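Local coordinates for porin (Acinetobacter baumannii AB307-0294, PDB 5DL7), which probably acts as an outer-membrane porin of the OprD family, a beta-barrel through which small solutes such as vanillate may enter the cell, at residues L131-S136 / Y223-L228; F249-T254 / T291-L296; S301-D306 / D311-D316; I353-Y358 / T399-H404. All blocks are in the same frame, centred on the assembly; numbering follows the deposited sequence.

Contact 1 of 4, residues L131-S136 / Y223-L228; sequences LPTIFS and YQQQFL
Pro-132 lays its ring over one face of Phe-227, and this is the tight half of the contact. Pro-132 CG stands 3.7 Å from the centroid of the Phe-227 ring and only 9° off the normal, a CH-pi arrangement, while Pro-132 CB comes within 3.6 Å of Phe-227 CD1. The two side chains cross at about a right angle. Proline suits the second position of the type I turn from Leu-131 to Ile-134, because its ring fixes phi and points C-H groups at the aromatic face. Phe-227 turns its CG anti to the backbone N (chi1 173°), which carries the ring from strand 223-235 to that proline, and Phe-249 of the next strand meets it edge-to-face.

The other half is looser and wet. Thr-133 CG2 stays 4.0 Å from Gln-225 OE1, and the bonds between the segments run through two waters. One donates both to Pro-132 O and to Gln-225 OE1; the second donates to Thr-133 O and to the same OE1, at 2.8 Å each, and accepts from Tyr-223 OH at 2.7 Å. Gln-225 NE2 bonds to Ser-251 OG and Pro-294 O, whereas Thr-133 OG1 pairs with Thr-200 OG1.

A buried amide that receives water on its oxygen and donates through its nitrogen has its orientation fixed, so the turn is tied to the barrel wall by one CH-pi contact and a hydrated polar seam.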
# COMPACT_ATOMS: atom_id res chain seq x y z
N LEU A 131 2.19 -6.85 -6.22
CA LEU A 131 1.75 -6.58 -7.63
C LEU A 131 0.69 -5.59 -7.68
O LEU A 131 -0.12 -5.35 -6.71
CB LEU A 131 1.21 -7.87 -8.25
CG LEU A 131 2.21 -8.98 -8.38
CD1 LEU A 131 1.62 -10.19 -9.05
CD2 LEU A 131 3.59 -8.65 -8.94
N PRO A 132 0.54 -4.91 -8.82
CA PRO A 132 -0.58 -3.95 -8.89
C PRO A 132 -1.98 -4.49 -8.79
O PRO A 132 -2.90 -3.83 -8.40
CB PRO A 132 -0.40 -3.30 -10.31
CG PRO A 132 0.95 -3.70 -10.70
CD PRO A 132 1.45 -4.92 -9.96
N THR A 133 -2.14 -5.82 -9.08
CA THR A 133 -3.41 -6.51 -8.91
C THR A 133 -3.61 -7.07 -7.46
O THR A 133 -4.69 -7.48 -7.19
CB THR A 133 -3.46 -7.67 -9.89
OG1 THR A 133 -2.28 -8.40 -9.84
CG2 THR A 133 -3.69 -7.02 -11.34
N ILE A 134 -2.54 -7.09 -6.66
CA ILE A 134 -2.57 -7.69 -5.30
C ILE A 134 -1.31 -7.17 -4.62
O ILE A 134 -0.24 -7.70 -4.75
CB ILE A 134 -2.76 -9.21 -5.30
CG1 ILE A 134 -2.83 -9.77 -3.82
CG2 ILE A 134 -1.79 -9.96 -6.18
CD1 ILE A 134 -3.23 -11.17 -3.67
N PHE A 135 -1.53 -6.14 -3.82
CA PHE A 135 -0.40 -5.52 -3.15
C PHE A 135 -0.66 -5.44 -1.66
O PHE A 135 -1.54 -4.76 -1.16
CB PHE A 135 -0.24 -4.06 -3.71
CG PHE A 135 1.14 -3.49 -3.40
CD1 PHE A 135 1.34 -2.89 -2.16
CD2 PHE A 135 2.16 -3.55 -4.24
CE1 PHE A 135 2.56 -2.32 -1.81
CE2 PHE A 135 3.45 -3.07 -3.83
CZ PHE A 135 3.59 -2.50 -2.62
N SER A 136 0.17 -6.21 -0.93
CA SER A 136 -0.01 -6.23 0.54
C SER A 136 0.14 -4.80 1.12
O SER A 136 1.14 -4.12 0.91
CB SER A 136 1.09 -7.04 1.12
OG SER A 136 1.36 -6.74 2.53
N TYR A 223 -14.76 -9.75 -9.82
CA TYR A 223 -14.23 -8.92 -10.95
C TYR A 223 -13.08 -9.64 -11.64
O TYR A 223 -12.39 -10.47 -11.01
CB TYR A 223 -13.88 -7.53 -10.58
CG TYR A 223 -12.71 -7.36 -9.67
CD1 TYR A 223 -11.39 -7.51 -10.19
CD2 TYR A 223 -12.77 -7.07 -8.35
CE1 TYR A 223 -10.31 -7.33 -9.36
CE2 TYR A 223 -11.68 -6.86 -7.52
CZ TYR A 223 -10.43 -7.03 -7.94
OH TYR A 223 -9.30 -6.90 -7.19
N GLN A 224 -12.84 -9.20 -12.89
CA GLN A 224 -11.56 -9.47 -13.62
C GLN A 224 -10.91 -8.13 -13.81
O GLN A 224 -11.59 -7.13 -14.07
CB GLN A 224 -11.78 -10.18 -14.98
CG GLN A 224 -12.17 -11.57 -14.72
CD GLN A 224 -12.45 -12.33 -16.02
OE1 GLN A 224 -13.27 -13.38 -16.05
NE2 GLN A 224 -11.86 -11.84 -17.07
N GLN A 225 -9.59 -8.09 -13.78
CA GLN A 225 -8.84 -6.86 -13.86
C GLN A 225 -7.51 -7.07 -14.67
O GLN A 225 -6.88 -8.07 -14.40
CB GLN A 225 -8.61 -6.27 -12.51
CG GLN A 225 -7.84 -4.99 -12.46
CD GLN A 225 -7.77 -4.51 -11.01
OE1 GLN A 225 -6.88 -4.88 -10.25
NE2 GLN A 225 -8.76 -3.66 -10.64
N GLN A 226 -7.29 -6.18 -15.63
CA GLN A 226 -5.93 -6.16 -16.22
C GLN A 226 -5.18 -4.91 -15.90
O GLN A 226 -5.80 -3.80 -15.60
CB GLN A 226 -6.10 -6.20 -17.71
CG GLN A 226 -6.65 -7.48 -18.29
CD GLN A 226 -8.19 -7.57 -18.15
OE1 GLN A 226 -8.90 -6.60 -18.39
NE2 GLN A 226 -8.62 -8.69 -17.68
N PHE A 227 -3.89 -4.98 -15.84
CA PHE A 227 -3.01 -3.84 -15.56
C PHE A 227 -1.99 -3.76 -16.69
O PHE A 227 -1.38 -4.79 -17.03
CB PHE A 227 -2.22 -4.10 -14.26
CG PHE A 227 -1.14 -3.06 -13.97
CD1 PHE A 227 -1.53 -1.85 -13.41
CD2 PHE A 227 0.12 -3.27 -14.41
CE1 PHE A 227 -0.57 -0.90 -13.16
CE2 PHE A 227 1.13 -2.30 -14.13
CZ PHE A 227 0.76 -1.13 -13.55
N LEU A 228 -1.71 -2.55 -17.12
CA LEU A 228 -0.53 -2.29 -17.94
C LEU A 228 0.16 -1.08 -17.33
O LEU A 228 -0.54 -0.14 -16.90
CB LEU A 228 -0.92 -1.85 -19.36
CG LEU A 228 -1.59 -2.97 -20.15
CD1 LEU A 228 -2.01 -2.28 -21.51
CD2 LEU A 228 -0.60 -4.09 -20.45
O HOH W 1 -5.69 -3.98 -7.84
O HOH W 2 -7.06 -7.22 -8.64

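Contact 2 of 4, residues F249-T254 / T291-L296; sequences FNSEET and TGLPFL. With CA (calcium ion), chain B.
Leu-293 and Phe-249 supply the apolar part of this contact. CD1 of the leucine comes to 3.8 Å from Phe-249 CB and lies oblique to the ring, so the branch fills the angle where the aromatic leaves its strand. With CG anti to the backbone N (chi1 -179°), the leucine brings the end of its side chain nearer to the strand, although its CB does not point straight at it.

A mixed contact follows where Pro-294, the next residue, rests on Ser-251: Pro-294 CG lies 3.6 Å from the serine CB, and CD is equally near OG. Serine is small enough to admit the proline ring, its hydroxyl being taken by Gln-225.

Metal coordination lies farther along the segment, where Glu-253 chelates the calcium ion with both carboxylate oxygens, each at 2.5 Å; Glu-261 and four waters also bind the metal, and one of these waters donates to Glu-252 OE1 at 2.7 Å.

In the barrel, strand 240-253 runs between strands 223-235 and 263-275, to which it is hydrogen-bonded, while segment 291-296 belongs to the long loop between strands 278-288 and 318-327, with Leu-293 touching Gln-225 of strand 223-235 and both Asn-264 and His-266 of strand 263-275.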
# COMPACT_ATOMS: atom_id res chain seq x y z
N PHE A 249 -5.52 0.51 -15.41
CA PHE A 249 -6.38 -0.63 -14.99
C PHE A 249 -7.59 -0.71 -15.83
O PHE A 249 -8.20 0.32 -16.14
CB PHE A 249 -6.74 -0.47 -13.45
CG PHE A 249 -5.61 -0.55 -12.51
CD1 PHE A 249 -4.95 0.60 -12.21
CD2 PHE A 249 -5.29 -1.71 -11.93
CE1 PHE A 249 -3.88 0.64 -11.32
CE2 PHE A 249 -4.23 -1.72 -10.98
CZ PHE A 249 -3.54 -0.54 -10.70
N ASN A 250 -7.96 -1.93 -16.09
CA ASN A 250 -9.23 -2.28 -16.79
C ASN A 250 -9.92 -3.34 -15.98
O ASN A 250 -9.38 -4.39 -15.70
CB ASN A 250 -8.97 -2.81 -18.23
CG ASN A 250 -10.22 -3.11 -19.02
OD1 ASN A 250 -11.00 -2.16 -19.19
ND2 ASN A 250 -10.46 -4.34 -19.41
N SER A 251 -11.21 -3.02 -15.62
CA SER A 251 -11.94 -3.91 -14.68
C SER A 251 -13.36 -4.12 -15.15
O SER A 251 -14.02 -3.18 -15.64
CB SER A 251 -11.96 -3.37 -13.24
OG SER A 251 -10.66 -3.00 -12.75
N GLU A 252 -13.83 -5.34 -14.98
CA GLU A 252 -15.20 -5.76 -15.38
C GLU A 252 -15.69 -6.78 -14.39
O GLU A 252 -14.93 -7.57 -13.87
CB GLU A 252 -15.20 -6.29 -16.83
CG GLU A 252 -16.38 -6.86 -17.35
CD GLU A 252 -16.30 -7.43 -18.87
OE1 GLU A 252 -17.35 -7.58 -19.45
OE2 GLU A 252 -15.24 -7.54 -19.38
N GLU A 253 -17.01 -6.86 -14.21
CA GLU A 253 -17.51 -7.88 -13.29
C GLU A 253 -17.41 -9.26 -13.92
O GLU A 253 -17.31 -9.39 -15.17
CB GLU A 253 -18.93 -7.58 -12.78
CG GLU A 253 -20.05 -7.90 -13.77
CD GLU A 253 -20.12 -6.98 -14.95
OE1 GLU A 253 -20.94 -7.25 -15.87
OE2 GLU A 253 -19.60 -5.84 -15.01
N THR A 254 -17.48 -10.31 -13.13
CA THR A 254 -17.45 -11.68 -13.70
C THR A 254 -18.29 -12.63 -12.84
O THR A 254 -18.58 -12.30 -11.68
CB THR A 254 -15.91 -12.04 -13.72
OG1 THR A 254 -15.76 -13.25 -14.40
CG2 THR A 254 -15.37 -12.31 -12.31
N THR A 291 -18.49 2.70 -13.06
CA THR A 291 -18.06 2.59 -11.67
C THR A 291 -16.77 3.14 -11.36
O THR A 291 -15.94 3.31 -12.30
CB THR A 291 -18.21 1.12 -11.16
OG1 THR A 291 -17.07 0.27 -11.66
CG2 THR A 291 -19.49 0.46 -11.50
N GLY A 292 -16.39 3.17 -10.10
CA GLY A 292 -15.05 3.43 -9.73
C GLY A 292 -14.23 2.16 -9.84
O GLY A 292 -14.63 1.11 -10.25
N LEU A 293 -12.99 2.29 -9.40
CA LEU A 293 -11.97 1.25 -9.46
C LEU A 293 -12.10 0.19 -8.30
O LEU A 293 -12.08 0.59 -7.16
CB LEU A 293 -10.57 1.84 -9.30
CG LEU A 293 -9.35 0.92 -9.37
CD1 LEU A 293 -9.21 0.26 -10.72
CD2 LEU A 293 -8.11 1.62 -8.88
N PRO A 294 -12.26 -1.04 -8.64
CA PRO A 294 -12.17 -2.11 -7.59
C PRO A 294 -10.77 -2.56 -7.32
O PRO A 294 -9.90 -2.52 -8.18
CB PRO A 294 -12.96 -3.32 -8.15
CG PRO A 294 -12.64 -3.19 -9.67
CD PRO A 294 -12.51 -1.70 -9.96
N PHE A 295 -10.57 -3.05 -6.07
CA PHE A 295 -9.31 -3.66 -5.65
C PHE A 295 -9.55 -4.49 -4.39
O PHE A 295 -10.64 -4.34 -3.83
CB PHE A 295 -8.15 -2.61 -5.51
CG PHE A 295 -8.55 -1.34 -4.75
CD1 PHE A 295 -8.38 -1.32 -3.35
CD2 PHE A 295 -9.00 -0.20 -5.43
CE1 PHE A 295 -8.72 -0.21 -2.66
CE2 PHE A 295 -9.41 0.91 -4.77
CZ PHE A 295 -9.30 0.90 -3.35
N LEU A 296 -8.59 -5.23 -3.99
CA LEU A 296 -8.78 -6.16 -2.85
C LEU A 296 -9.04 -5.43 -1.57
O LEU A 296 -8.55 -4.32 -1.33
CB LEU A 296 -7.62 -7.16 -2.78
CG LEU A 296 -7.62 -8.13 -3.92
CD1 LEU A 296 -6.25 -8.83 -4.01
CD2 LEU A 296 -8.63 -9.25 -3.77
CA CA B . -20.72 -5.11 -17.17
O HOH W 3 -19.76 -6.64 -18.72
O HOH W 4 -18.49 -4.23 -17.21
O HOH W 5 -21.06 -3.78 -19.21
O HOH W 6 -22.81 -5.82 -18.15

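Contact 3 of 4, residues S301-D306 / D311-D316; sequences SPVVLD and DYSNKD
Ser-313 OG is gripped from two sides: it accepts from Ser-301 OG across the contact at 2.7 Å and donates to Asp-311 O, also at 2.7 Å. The second bond reaches the carbonyl from above its plane, 48° out. The Ser-301 torsion, with OG anti to the backbone N (chi1 176°), carries its hydroxyl across to the other segment. Serine fits both places, since it brings a polar group on a side chain short enough for the two backbones to come close.

Asp-311 shapes the receiving side. Its OD1 accepts from Ser-313 N at 3.0 Å, closing an Asx turn, with the N-H coming from above the carboxylate plane; its CB packs on Ser-301 CB at 3.8 Å. The other oxygen, OD2, forms a salt bridge with Arg-188. Val-303 shields the hydroxyl pair with its branched side chain, CG2 lying 3.7 Å from Ser-313 OG, and also touches His-266 and Met-285 of the barrel strands.

Both segments belong to the long loop between strands 278-288 and 318-327, which folds back on itself here. A chain of donors and acceptors from Ser-301 through Ser-313 to Asp-311 joins its two limbs, and the arginine at the far carboxylate oxygen would probably stabilise the aspartate as an anion, so Ser-313 OG and both carboxylate oxygens of Asp-311 each have a partner.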
# COMPACT_ATOMS: atom_id res chain seq x y z
N SER A 301 -5.80 1.94 -2.54
CA SER A 301 -5.88 1.84 -4.04
C SER A 301 -4.54 1.72 -4.69
O SER A 301 -3.52 2.30 -4.22
CB SER A 301 -6.55 3.18 -4.54
OG SER A 301 -6.56 3.15 -5.97
N PRO A 302 -4.42 0.92 -5.70
CA PRO A 302 -3.17 0.66 -6.40
C PRO A 302 -2.67 1.67 -7.41
O PRO A 302 -1.66 1.46 -8.04
CB PRO A 302 -3.40 -0.71 -7.04
CG PRO A 302 -4.80 -0.57 -7.47
CD PRO A 302 -5.49 0.04 -6.22
N VAL A 303 -3.35 2.80 -7.47
CA VAL A 303 -3.02 3.85 -8.45
C VAL A 303 -1.81 4.64 -8.01
O VAL A 303 -1.30 4.51 -6.93
CB VAL A 303 -4.29 4.76 -8.59
CG1 VAL A 303 -5.54 4.01 -9.04
CG2 VAL A 303 -4.54 5.55 -7.35
N VAL A 304 -1.32 5.46 -8.93
CA VAL A 304 -0.03 6.04 -8.68
C VAL A 304 0.04 6.97 -7.52
O VAL A 304 1.05 7.11 -6.88
CB VAL A 304 0.57 6.67 -9.98
CG1 VAL A 304 0.00 7.93 -10.28
CG2 VAL A 304 2.04 7.10 -9.72
N LEU A 305 -0.99 7.74 -7.37
CA LEU A 305 -1.04 8.77 -6.25
C LEU A 305 -1.54 8.06 -5.01
O LEU A 305 -2.69 7.55 -4.99
CB LEU A 305 -1.87 10.03 -6.65
CG LEU A 305 -1.51 10.67 -7.94
CD1 LEU A 305 -2.36 11.91 -8.13
CD2 LEU A 305 -0.01 11.05 -7.85
N ASP A 306 -0.72 7.86 -4.00
CA ASP A 306 -1.07 7.06 -2.79
C ASP A 306 -1.15 8.00 -1.57
O ASP A 306 -0.33 8.09 -0.69
CB ASP A 306 0.02 6.05 -2.50
CG ASP A 306 1.43 6.68 -2.32
OD1 ASP A 306 1.84 7.89 -2.91
OD2 ASP A 306 2.29 5.95 -1.62
N ASP A 311 -8.64 7.49 -1.16
CA ASP A 311 -8.13 6.74 -2.28
C ASP A 311 -8.11 7.48 -3.60
O ASP A 311 -7.42 6.96 -4.53
CB ASP A 311 -8.71 5.36 -2.36
CG ASP A 311 -10.03 5.25 -2.85
OD1 ASP A 311 -10.69 6.21 -3.38
OD2 ASP A 311 -10.35 4.13 -3.26
N TYR A 312 -8.82 8.58 -3.72
CA TYR A 312 -8.85 9.40 -4.99
C TYR A 312 -9.21 8.58 -6.21
O TYR A 312 -8.94 9.00 -7.32
CB TYR A 312 -7.54 10.19 -5.16
CG TYR A 312 -7.42 11.39 -4.29
CD1 TYR A 312 -6.90 11.27 -3.07
CD2 TYR A 312 -7.72 12.60 -4.74
CE1 TYR A 312 -6.82 12.36 -2.18
CE2 TYR A 312 -7.64 13.72 -3.95
CZ TYR A 312 -7.18 13.61 -2.67
OH TYR A 312 -7.13 14.69 -1.79
N SER A 313 -9.98 7.48 -6.03
CA SER A 313 -10.26 6.48 -7.06
C SER A 313 -11.76 6.34 -7.37
O SER A 313 -12.19 5.22 -7.85
CB SER A 313 -9.57 5.11 -6.72
OG SER A 313 -8.11 5.31 -6.56
N ASN A 314 -12.54 7.38 -7.12
CA ASN A 314 -14.00 7.32 -7.32
C ASN A 314 -14.36 7.33 -8.77
O ASN A 314 -13.56 7.79 -9.66
CB ASN A 314 -14.59 8.51 -6.61
CG ASN A 314 -14.42 8.39 -5.12
OD1 ASN A 314 -15.06 7.53 -4.49
ND2 ASN A 314 -13.51 9.14 -4.50
N LYS A 315 -15.59 6.91 -9.05
CA LYS A 315 -16.22 6.98 -10.37
C LYS A 315 -16.08 8.45 -10.92
O LYS A 315 -16.41 9.46 -10.26
CB LYS A 315 -17.68 6.56 -10.31
CG LYS A 315 -18.28 6.53 -11.71
CD LYS A 315 -19.65 6.78 -12.00
CE LYS A 315 -20.11 6.79 -13.44
NZ LYS A 315 -20.35 8.06 -13.96
N ASP A 316 -15.54 8.54 -12.11
CA ASP A 316 -15.32 9.76 -12.89
C ASP A 316 -14.36 10.76 -12.35
O ASP A 316 -14.20 11.84 -12.93
CB ASP A 316 -16.61 10.43 -13.20
CG ASP A 316 -17.44 9.57 -14.28
OD1 ASP A 316 -17.02 8.66 -14.96
OD2 ASP A 316 -18.48 10.17 -14.52

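Contact 4 of 4, residues I353-Y358 / T399-H404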
# COMPACT_ATOMS: atom_id res chain seq x y z
N ILE A 353 -16.34 13.89 -9.05
CA ILE A 353 -16.68 12.62 -8.30
C ILE A 353 -18.17 12.37 -8.38
O ILE A 353 -19.00 13.21 -7.99
CB ILE A 353 -16.22 12.67 -6.94
CG1 ILE A 353 -14.68 12.81 -6.82
CG2 ILE A 353 -16.76 11.48 -6.10
CD1 ILE A 353 -14.31 13.22 -5.44
N ASP A 354 -18.45 11.16 -8.95
CA ASP A 354 -19.83 10.70 -9.08
C ASP A 354 -20.08 9.57 -8.09
O ASP A 354 -19.55 8.49 -8.24
CB ASP A 354 -20.12 10.25 -10.53
CG ASP A 354 -21.57 9.89 -10.80
OD1 ASP A 354 -22.37 9.70 -9.88
OD2 ASP A 354 -21.82 9.59 -12.03
N LEU A 355 -20.95 9.82 -7.12
CA LEU A 355 -21.30 8.90 -6.05
C LEU A 355 -22.63 8.16 -6.36
O LEU A 355 -23.29 7.63 -5.42
CB LEU A 355 -21.26 9.51 -4.68
CG LEU A 355 -19.88 10.04 -4.33
CD1 LEU A 355 -19.99 10.73 -3.00
CD2 LEU A 355 -18.82 8.98 -4.31
N LEU A 356 -23.05 8.29 -7.60
CA LEU A 356 -24.09 7.39 -8.25
C LEU A 356 -25.51 7.72 -7.84
O LEU A 356 -26.45 7.58 -8.67
CB LEU A 356 -23.88 5.87 -8.02
CG LEU A 356 -22.51 5.29 -8.37
CD1 LEU A 356 -22.47 3.78 -7.94
CD2 LEU A 356 -22.17 5.71 -9.79
N GLN A 357 -25.80 7.98 -6.57
CA GLN A 357 -27.10 8.15 -5.98
C GLN A 357 -27.57 9.61 -5.87
O GLN A 357 -28.57 9.87 -5.20
CB GLN A 357 -27.09 7.35 -4.55
CG GLN A 357 -28.40 6.82 -4.20
CD GLN A 357 -28.41 5.71 -3.14
OE1 GLN A 357 -27.64 4.72 -3.44
NE2 GLN A 357 -29.14 5.76 -1.93
N TYR A 358 -26.87 10.53 -6.60
CA TYR A 358 -26.99 11.98 -6.42
C TYR A 358 -27.35 12.67 -7.71
O TYR A 358 -27.22 13.95 -7.80
CB TYR A 358 -25.75 12.61 -5.72
CG TYR A 358 -25.58 12.09 -4.34
CD1 TYR A 358 -24.88 10.88 -4.20
CD2 TYR A 358 -26.14 12.68 -3.23
CE1 TYR A 358 -24.77 10.34 -2.92
CE2 TYR A 358 -25.97 12.21 -1.95
CZ TYR A 358 -25.32 10.97 -1.80
OH TYR A 358 -25.26 10.46 -0.52
N THR A 399 -22.05 12.46 4.68
CA THR A 399 -21.53 11.85 5.91
C THR A 399 -21.56 10.34 6.01
O THR A 399 -20.93 9.75 6.89
CB THR A 399 -22.23 12.49 7.20
OG1 THR A 399 -23.56 12.14 7.13
CG2 THR A 399 -22.01 13.94 7.15
N ASN A 400 -22.26 9.62 5.09
CA ASN A 400 -22.32 8.19 5.11
C ASN A 400 -21.18 7.61 4.25
O ASN A 400 -21.17 6.36 4.02
CB ASN A 400 -23.65 7.73 4.65
CG ASN A 400 -23.97 8.13 3.16
OD1 ASN A 400 -23.63 9.21 2.75
ND2 ASN A 400 -24.69 7.28 2.44
N MET A 401 -20.28 8.41 3.75
CA MET A 401 -19.18 7.93 2.87
C MET A 401 -18.01 7.45 3.72
O MET A 401 -18.04 7.55 4.96
CB MET A 401 -18.74 9.01 1.94
CG MET A 401 -19.89 9.36 0.93
SD MET A 401 -20.38 7.99 -0.09
CE MET A 401 -22.09 8.51 -0.45
N THR A 402 -16.96 6.94 3.10
CA THR A 402 -15.85 6.30 3.82
C THR A 402 -14.88 7.30 4.29
O THR A 402 -14.27 7.11 5.36
CB THR A 402 -15.19 5.32 2.82
OG1 THR A 402 -16.13 4.33 2.43
CG2 THR A 402 -13.99 4.62 3.50
N PHE A 403 -14.63 8.36 3.56
CA PHE A 403 -13.56 9.34 3.93
C PHE A 403 -14.21 10.65 4.30
O PHE A 403 -15.14 11.14 3.58
CB PHE A 403 -12.57 9.50 2.78
CG PHE A 403 -11.89 8.20 2.41
CD1 PHE A 403 -11.05 7.60 3.37
CD2 PHE A 403 -12.11 7.59 1.21
CE1 PHE A 403 -10.32 6.42 2.98
CE2 PHE A 403 -11.46 6.42 0.89
CZ PHE A 403 -10.60 5.80 1.81
N HIS A 404 -13.74 11.25 5.37
CA HIS A 404 -14.30 12.46 5.94
C HIS A 404 -13.18 13.54 6.05
O HIS A 404 -12.03 13.15 6.23
CB HIS A 404 -14.74 12.13 7.37
CG HIS A 404 -15.79 11.07 7.39
ND1 HIS A 404 -17.11 11.39 7.49
CD2 HIS A 404 -15.73 9.72 7.44
CE1 HIS A 404 -17.84 10.29 7.42
NE2 HIS A 404 -17.02 9.27 7.30
O HOH W 7 -25.72 7.52 -0.77
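Leu-355 and Tyr-358 meet Met-401 where two loops of the beta-barrel come together, one joining strands 341-353 and 363-375, the other strands 384-395 and 406-418. The first loop leaves its strand through an Asx turn: Asp-354 OD1 accepts from Leu-356 N at 2.8 Å, on its anti side, 29° out of the carboxylate plane, while OD2 forms a salt bridge with Lys-315. An aspartate serves well here, its short side chain reaching a backbone N-H two residues ahead while the other oxygen faces the Lys-315 ammonium.

Leu-355 comes next. It reaches toward Met-401 tip to tip, CD1 being 4.0 Å from both CE and SD, and it also packs on Phe-363. A gamma turn centred on Leu-356 follows, Gln-357 N bonding to Leu-355 O at 2.8 Å, and it brings the chain round to Tyr-358.

The tyrosine approaches from the opposite direction to Met-401 and ends with OH 3.7 Å from CE; the methyl lies oblique to the ring, and the tyrosine and Phe-363 rings meet edge-to-face. The long, unbranched methionine chain, bent at chi2 (-61°), can bring its methyl against both leucine and tyrosine. Beyond this apolar meeting point the contact turns polar and more open. Tyr-358 OH and Asn-400 OD1 remain 3.9 Å apart, and a water bonds to the tyrosine OH at 3.0 Å and weakly to Asn-400 ND2.

In the fold
The contacts follow one another along the chain, each closing before the next opens. Contacts 1 and 2 have centres about 9 Å apart and lie on neighbouring strands of the barrel wall, 223-235 for contact 1 and 240-253 for contact 2. Contacts 2 and 3 are joined by the long loop 289-317, their centres about 12 Å apart; Leu-293 meets Val-303, and Phe-295 packs on Asp-311. Contact 4 lies about 14 Å from contact 3, centre to centre, where Lys-315 packs on Leu-356, and about 24 Å from contact 1. The long loop thus links the strand pair to the outlying loops, consistent with inward-folded loops that narrow the channel in OprD-family porins.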